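Local coordinates for protein SSD1 (PDB 7AM1) that binds mRNA untranslated regions and represses translation as a pseudonuclease of the RNase II family, and is implicated in control of the G1 phase of the cell cycle, at residues A586-K591 and V621-L626; E606-V611 and I625-T630. All blocks are in the same frame, centred on the assembly; numbering follows the deposited sequence.

How the contacts relate
Within the RNB domain the chain runs through three successive helices, 582-595, 604-612 and 617-629, and the last of them takes part in both contacts. Contact 1 closes the longer loop, bringing 586-591 against 621-626 across 29 intervening residues; the first segment of contact 2, 606-611, lies inside that loop. Contact 2 then closes a shorter one, turning 625-630 back on 606-611, so the two loops overlap and end on the same helix, sharing I625 and L626. Their centres are about 6 Å apart. F588 joins them, its ring touching L607 and L627, and the three helices pack round one apolar core.

Contact 1 (A586-K591 and V621-L626); sequences ASFRKK and VGIEIL
Helices 582-595 and 617-629 of the RNB domain pack nearly antiparallel here, with F588 reaching from the first to I623 and L626 on the second. The short segments run at 161° to each other, their axes 10.7 Å apart. With CG anti to the backbone N (chi1 171°), the F588 ring swings across towards the neighbouring helix and meets it edge on. Its CE1 comes 3.6 Å from I623 O, which lies at the ring edge and in its plane, while CZ rests 3.8 Å from I623 CG2. L626 CB also sits at that edge, 3.9 Å from F588 CD1. One turn further on, the extended chain of K591 passes obliquely over the branches of L626, its CD 4.0 Å from L626 CD1. The amino group then reaches a water: K591 NZ donates to it over 3.0 Å, and the water donates in turn to L626 O at 2.9 Å. Strand 732-741 adds to this side, Q740 touching K591 and L739 touching L626. Shrinking F588 to an alanine is likely to open a gap between the helices, with the ring edge lost from I623 CG2 and L626 CB. The chemistry is thus divided: carbon and the I623 carbonyl oxygen both meet the phenyl edge, whereas the lysine covers L626 with its methylenes and uses its ammonium, through one water, to bridge to the backbone.

Contact 2 (E606-V611 and I625-T630); sequences ELIKGV and ILLFKT
L607 and L627 meet through their methyl groups, and this pair is the tight part of the contact. Their side chains lie alongside, running opposite ways, CD2 of L607 lying 3.7 Å from CD2 of L627 and the two CD1 atoms 4.1 Å apart. A chi1 of 177° sets L627 CG opposite its own nitrogen and points the side chain at helix 604-612, with CD2 leading towards L607 CD2 and CD1 lying alongside L607 CD1. I608 approaches differently, coming in roughly perpendicular to L627 and bringing only the end of its chain near: its CD1 stands 4.2 Å from L627 CD2. The two segments thus pack helix 604-612 against the C-terminal end of helix 617-629 in the RNB domain, and F588 of helix 582-595 touches both leucines. At that end the chain turns, and L627 O accepts from both T630 N at 3.0 Å and T630 OG1 at 2.7 Å. The hydroxyl hydrogen bond arrives in the plane of the carbonyl, at one of its lone pairs, bent to 145° at the oxygen. Away from the leucines the fit is looser. V611 points towards the other segment, yet its CG2 stops 4.8 Å from L627 CD2. The partly exposed lysines turn to other partners, K609 making a salt bridge with D605 and K629 another with E756.

Contact 1 (A586-K591 and V621-L626)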
loop_
_atom_site.group_PDB
_atom_site.type_symbol
_atom_site.label_atom_id
_atom_site.label_comp_id
_atom_site.label_asym_id
_atom_site.label_seq_id
_atom_site.Cartn_x
_atom_site.Cartn_y
_atom_site.Cartn_z
ATOM N N ALA A 586 -0.107 18.524 -11.513
ATOM C CA ALA A 586 -0.241 19.015 -12.880
ATOM C C ALA A 586 -0.304 17.868 -13.881
ATOM O O ALA A 586 -1.005 17.967 -14.893
ATOM C CB ALA A 586 0.921 19.954 -13.207
ATOM N N SER A 587 0.412 16.772 -13.614
ATOM C CA SER A 587 0.329 15.600 -14.482
ATOM C C SER A 587 -1.028 14.924 -14.345
ATOM O O SER A 587 -1.656 14.553 -15.344
ATOM C CB SER A 587 1.450 14.617 -14.146
ATOM O OG SER A 587 2.717 15.240 -14.237
ATOM N N PHE A 588 -1.491 14.752 -13.104
ATOM C CA PHE A 588 -2.799 14.154 -12.864
ATOM C C PHE A 588 -3.899 14.956 -13.545
ATOM O O PHE A 588 -4.798 14.390 -14.178
ATOM C CB PHE A 588 -3.057 14.054 -11.359
ATOM C CG PHE A 588 -4.457 13.641 -11.012
ATOM C CD1 PHE A 588 -4.834 12.312 -11.068
ATOM C CD2 PHE A 588 -5.397 14.582 -10.628
ATOM C CE1 PHE A 588 -6.126 11.927 -10.750
ATOM C CE2 PHE A 588 -6.692 14.203 -10.308
ATOM C CZ PHE A 588 -7.055 12.874 -10.371
ATOM N N ARG A 589 -3.852 16.282 -13.406
ATOM C CA ARG A 589 -4.872 17.123 -14.019
ATOM C C ARG A 589 -4.864 16.981 -15.535
ATOM O O ARG A 589 -5.926 16.893 -16.162
ATOM C CB ARG A 589 -4.656 18.580 -13.615
ATOM C CG ARG A 589 -5.767 19.499 -14.069
ATOM C CD ARG A 589 -5.599 20.915 -13.531
ATOM N NE ARG A 589 -6.654 21.791 -14.033
ATOM C CZ ARG A 589 -7.883 21.856 -13.524
ATOM N NH1 ARG A 589 -8.221 21.097 -12.489
ATOM N NH2 ARG A 589 -8.776 22.680 -14.054
ATOM N N LYS A 590 -3.677 16.962 -16.146
ATOM C CA LYS A 590 -3.601 16.783 -17.592
ATOM C C LYS A 590 -4.234 15.464 -18.014
ATOM O O LYS A 590 -4.943 15.402 -19.025
ATOM C CB LYS A 590 -2.148 16.850 -18.058
ATOM C CG LYS A 590 -1.489 18.193 -17.816
ATOM N N LYS A 591 -3.997 14.398 -17.246
ATOM C CA LYS A 591 -4.565 13.099 -17.591
ATOM C C LYS A 591 -6.089 13.151 -17.597
ATOM O O LYS A 591 -6.731 12.762 -18.580
ATOM C CB LYS A 591 -4.062 12.033 -16.616
ATOM C CG LYS A 591 -2.594 11.672 -16.783
ATOM C CD LYS A 591 -2.102 10.808 -15.630
ATOM C CE LYS A 591 -0.631 10.456 -15.779
ATOM N NZ LYS A 591 -0.164 9.560 -14.682
ATOM N N VAL A 621 -12.627 4.243 -10.835
ATOM C CA VAL A 621 -11.522 3.484 -10.265
ATOM C C VAL A 621 -10.212 3.867 -10.936
ATOM O O VAL A 621 -9.187 4.061 -10.270
ATOM C CB VAL A 621 -11.804 1.975 -10.391
ATOM C CG1 VAL A 621 -10.524 1.166 -10.158
ATOM C CG2 VAL A 621 -12.898 1.565 -9.416
ATOM N N GLY A 622 -10.229 3.996 -12.264
ATOM C CA GLY A 622 -9.019 4.356 -12.978
ATOM C C GLY A 622 -8.476 5.703 -12.552
ATOM O O GLY A 622 -7.269 5.862 -12.355
ATOM N N ILE A 623 -9.356 6.691 -12.394
ATOM C CA ILE A 623 -8.900 8.014 -11.979
ATOM C C ILE A 623 -8.383 7.973 -10.545
ATOM O O ILE A 623 -7.399 8.646 -10.210
ATOM C CB ILE A 623 -10.028 9.046 -12.171
ATOM C CG1 ILE A 623 -10.281 9.212 -13.678
ATOM C CG2 ILE A 623 -9.672 10.377 -11.492
ATOM C CD1 ILE A 623 -11.289 10.281 -14.044
ATOM N N GLU A 624 -9.005 7.166 -9.681
ATOM C CA GLU A 624 -8.471 7.019 -8.332
ATOM C C GLU A 624 -7.067 6.423 -8.368
ATOM O O GLU A 624 -6.182 6.857 -7.618
ATOM C CB GLU A 624 -9.387 6.150 -7.468
ATOM C CG GLU A 624 -8.939 6.098 -6.005
ATOM C CD GLU A 624 -9.726 5.112 -5.163
ATOM O OE1 GLU A 624 -10.668 4.483 -5.690
ATOM O OE2 GLU A 624 -9.380 4.950 -3.974
ATOM N N ILE A 625 -6.843 5.421 -9.225
ATOM C CA ILE A 625 -5.506 4.846 -9.349
ATOM C C ILE A 625 -4.505 5.936 -9.711
ATOM O O ILE A 625 -3.441 6.057 -9.094
ATOM C CB ILE A 625 -5.496 3.697 -10.377
ATOM C CG1 ILE A 625 -6.229 2.471 -9.819
ATOM C CG2 ILE A 625 -4.061 3.331 -10.757
ATOM C CD1 ILE A 625 -6.540 1.393 -10.864
ATOM N N LEU A 626 -4.847 6.769 -10.699
ATOM C CA LEU A 626 -3.955 7.854 -11.098
ATOM C C LEU A 626 -3.690 8.811 -9.941
ATOM O O LEU A 626 -2.547 9.232 -9.721
ATOM C CB LEU A 626 -4.553 8.606 -12.287
ATOM C CG LEU A 626 -4.739 7.795 -13.573
ATOM C CD1 LEU A 626 -5.375 8.648 -14.655
ATOM C CD2 LEU A 626 -3.424 7.218 -14.054
HETATM O O HOH W 1 -1.343 10.502 -12.065
#

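Contact 2 (E606-V611 and I625-T630)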
loop_
_atom_site.group_PDB
_atom_site.type_symbol
_atom_site.label_atom_id
_atom_site.label_comp_id
_atom_site.label_asym_id
_atom_site.label_seq_id
_atom_site.Cartn_x
_atom_site.Cartn_y
_atom_site.Cartn_z
ATOM N N GLU A 606 -12.631 19.735 -3.675
ATOM C CA GLU A 606 -13.224 19.681 -5.007
ATOM C C GLU A 606 -12.701 18.500 -5.815
ATOM O O GLU A 606 -13.435 17.942 -6.638
ATOM C CB GLU A 606 -12.961 20.993 -5.745
ATOM C CG GLU A 606 -13.612 22.200 -5.079
ATOM C CD GLU A 606 -15.127 22.094 -5.033
ATOM O OE1 GLU A 606 -15.703 21.401 -5.897
ATOM O OE2 GLU A 606 -15.740 22.690 -4.123
ATOM N N LEU A 607 -11.449 18.102 -5.593
ATOM C CA LEU A 607 -10.883 16.987 -6.345
ATOM C C LEU A 607 -11.621 15.691 -6.027
ATOM O O LEU A 607 -12.053 14.967 -6.933
ATOM C CB LEU A 607 -9.391 16.862 -6.032
ATOM C CG LEU A 607 -8.536 16.119 -7.061
ATOM C CD1 LEU A 607 -7.051 16.323 -6.773
ATOM C CD2 LEU A 607 -8.891 14.644 -7.076
ATOM N N ILE A 608 -11.790 15.393 -4.737
ATOM C CA ILE A 608 -12.467 14.167 -4.322
ATOM C C ILE A 608 -13.914 14.172 -4.801
ATOM O O ILE A 608 -14.445 13.143 -5.237
ATOM C CB ILE A 608 -12.391 14.022 -2.790
ATOM C CG1 ILE A 608 -10.957 13.736 -2.335
ATOM C CG2 ILE A 608 -13.357 12.943 -2.295
ATOM C CD1 ILE A 608 -10.314 12.560 -2.980
ATOM N N LYS A 609 -14.581 15.325 -4.712
ATOM C CA LYS A 609 -15.954 15.423 -5.193
ATOM C C LYS A 609 -16.033 15.140 -6.687
ATOM O O LYS A 609 -16.987 14.510 -7.157
ATOM C CB LYS A 609 -16.514 16.813 -4.889
ATOM C CG LYS A 609 -16.824 17.063 -3.424
ATOM C CD LYS A 609 -17.448 18.437 -3.233
ATOM C CE LYS A 609 -17.485 18.820 -1.771
ATOM N NZ LYS A 609 -17.720 20.288 -1.569
ATOM N N GLY A 610 -15.036 15.597 -7.449
ATOM C CA GLY A 610 -15.030 15.328 -8.877
ATOM C C GLY A 610 -14.908 13.851 -9.188
ATOM O O GLY A 610 -15.591 13.334 -10.077
ATOM N N VAL A 611 -14.054 13.145 -8.444
ATOM C CA VAL A 611 -13.897 11.709 -8.641
ATOM C C VAL A 611 -15.176 10.979 -8.250
ATOM O O VAL A 611 -15.687 10.141 -9.004
ATOM C CB VAL A 611 -12.682 11.192 -7.848
ATOM C CG1 VAL A 611 -12.561 9.685 -7.966
ATOM C CG2 VAL A 611 -11.397 11.853 -8.343
ATOM N N ILE A 625 -6.843 5.421 -9.225
ATOM C CA ILE A 625 -5.506 4.846 -9.349
ATOM C C ILE A 625 -4.505 5.936 -9.711
ATOM O O ILE A 625 -3.441 6.057 -9.094
ATOM C CB ILE A 625 -5.496 3.697 -10.377
ATOM C CG1 ILE A 625 -6.229 2.471 -9.819
ATOM C CG2 ILE A 625 -4.061 3.331 -10.757
ATOM C CD1 ILE A 625 -6.540 1.393 -10.864
ATOM N N LEU A 626 -4.847 6.769 -10.699
ATOM C CA LEU A 626 -3.955 7.854 -11.098
ATOM C C LEU A 626 -3.690 8.811 -9.941
ATOM O O LEU A 626 -2.547 9.232 -9.721
ATOM C CB LEU A 626 -4.553 8.606 -12.287
ATOM C CG LEU A 626 -4.739 7.795 -13.573
ATOM C CD1 LEU A 626 -5.375 8.648 -14.655
ATOM C CD2 LEU A 626 -3.424 7.218 -14.054
ATOM N N LEU A 627 -4.736 9.173 -9.195
ATOM C CA LEU A 627 -4.562 10.066 -8.055
ATOM C C LEU A 627 -3.685 9.423 -6.989
ATOM O O LEU A 627 -2.770 10.059 -6.456
ATOM C CB LEU A 627 -5.930 10.436 -7.482
ATOM C CG LEU A 627 -5.929 11.316 -6.233
ATOM C CD1 LEU A 627 -5.209 12.622 -6.506
ATOM C CD2 LEU A 627 -7.347 11.570 -5.770
ATOM N N PHE A 628 -3.931 8.146 -6.698
ATOM C CA PHE A 628 -3.190 7.434 -5.662
ATOM C C PHE A 628 -1.688 7.472 -5.919
ATOM O O PHE A 628 -0.896 7.538 -4.968
ATOM C CB PHE A 628 -3.721 5.998 -5.599
ATOM C CG PHE A 628 -2.948 5.088 -4.701
ATOM C CD1 PHE A 628 -3.098 5.153 -3.328
ATOM C CD2 PHE A 628 -2.097 4.134 -5.231
ATOM C CE1 PHE A 628 -2.395 4.299 -2.501
ATOM C CE2 PHE A 628 -1.390 3.280 -4.408
ATOM C CZ PHE A 628 -1.542 3.363 -3.040
ATOM N N LYS A 629 -1.281 7.469 -7.191
ATOM C CA LYS A 629 0.131 7.430 -7.530
ATOM C C LYS A 629 0.854 8.728 -7.223
ATOM O O LYS A 629 2.085 8.723 -7.120
ATOM C CB LYS A 629 0.323 7.172 -9.022
ATOM C CG LYS A 629 -0.144 5.855 -9.523
ATOM C CD LYS A 629 0.164 5.782 -11.003
ATOM C CE LYS A 629 -0.357 4.518 -11.615
ATOM N NZ LYS A 629 0.368 4.244 -12.866
ATOM N N THR A 630 0.134 9.830 -7.065
ATOM C CA THR A 630 0.781 11.116 -6.863
ATOM C C THR A 630 1.125 11.386 -5.407
ATOM O O THR A 630 1.720 12.428 -5.113
ATOM C CB THR A 630 -0.111 12.244 -7.392
ATOM O OG1 THR A 630 -1.278 12.362 -6.568
ATOM C CG2 THR A 630 -0.524 11.968 -8.830
#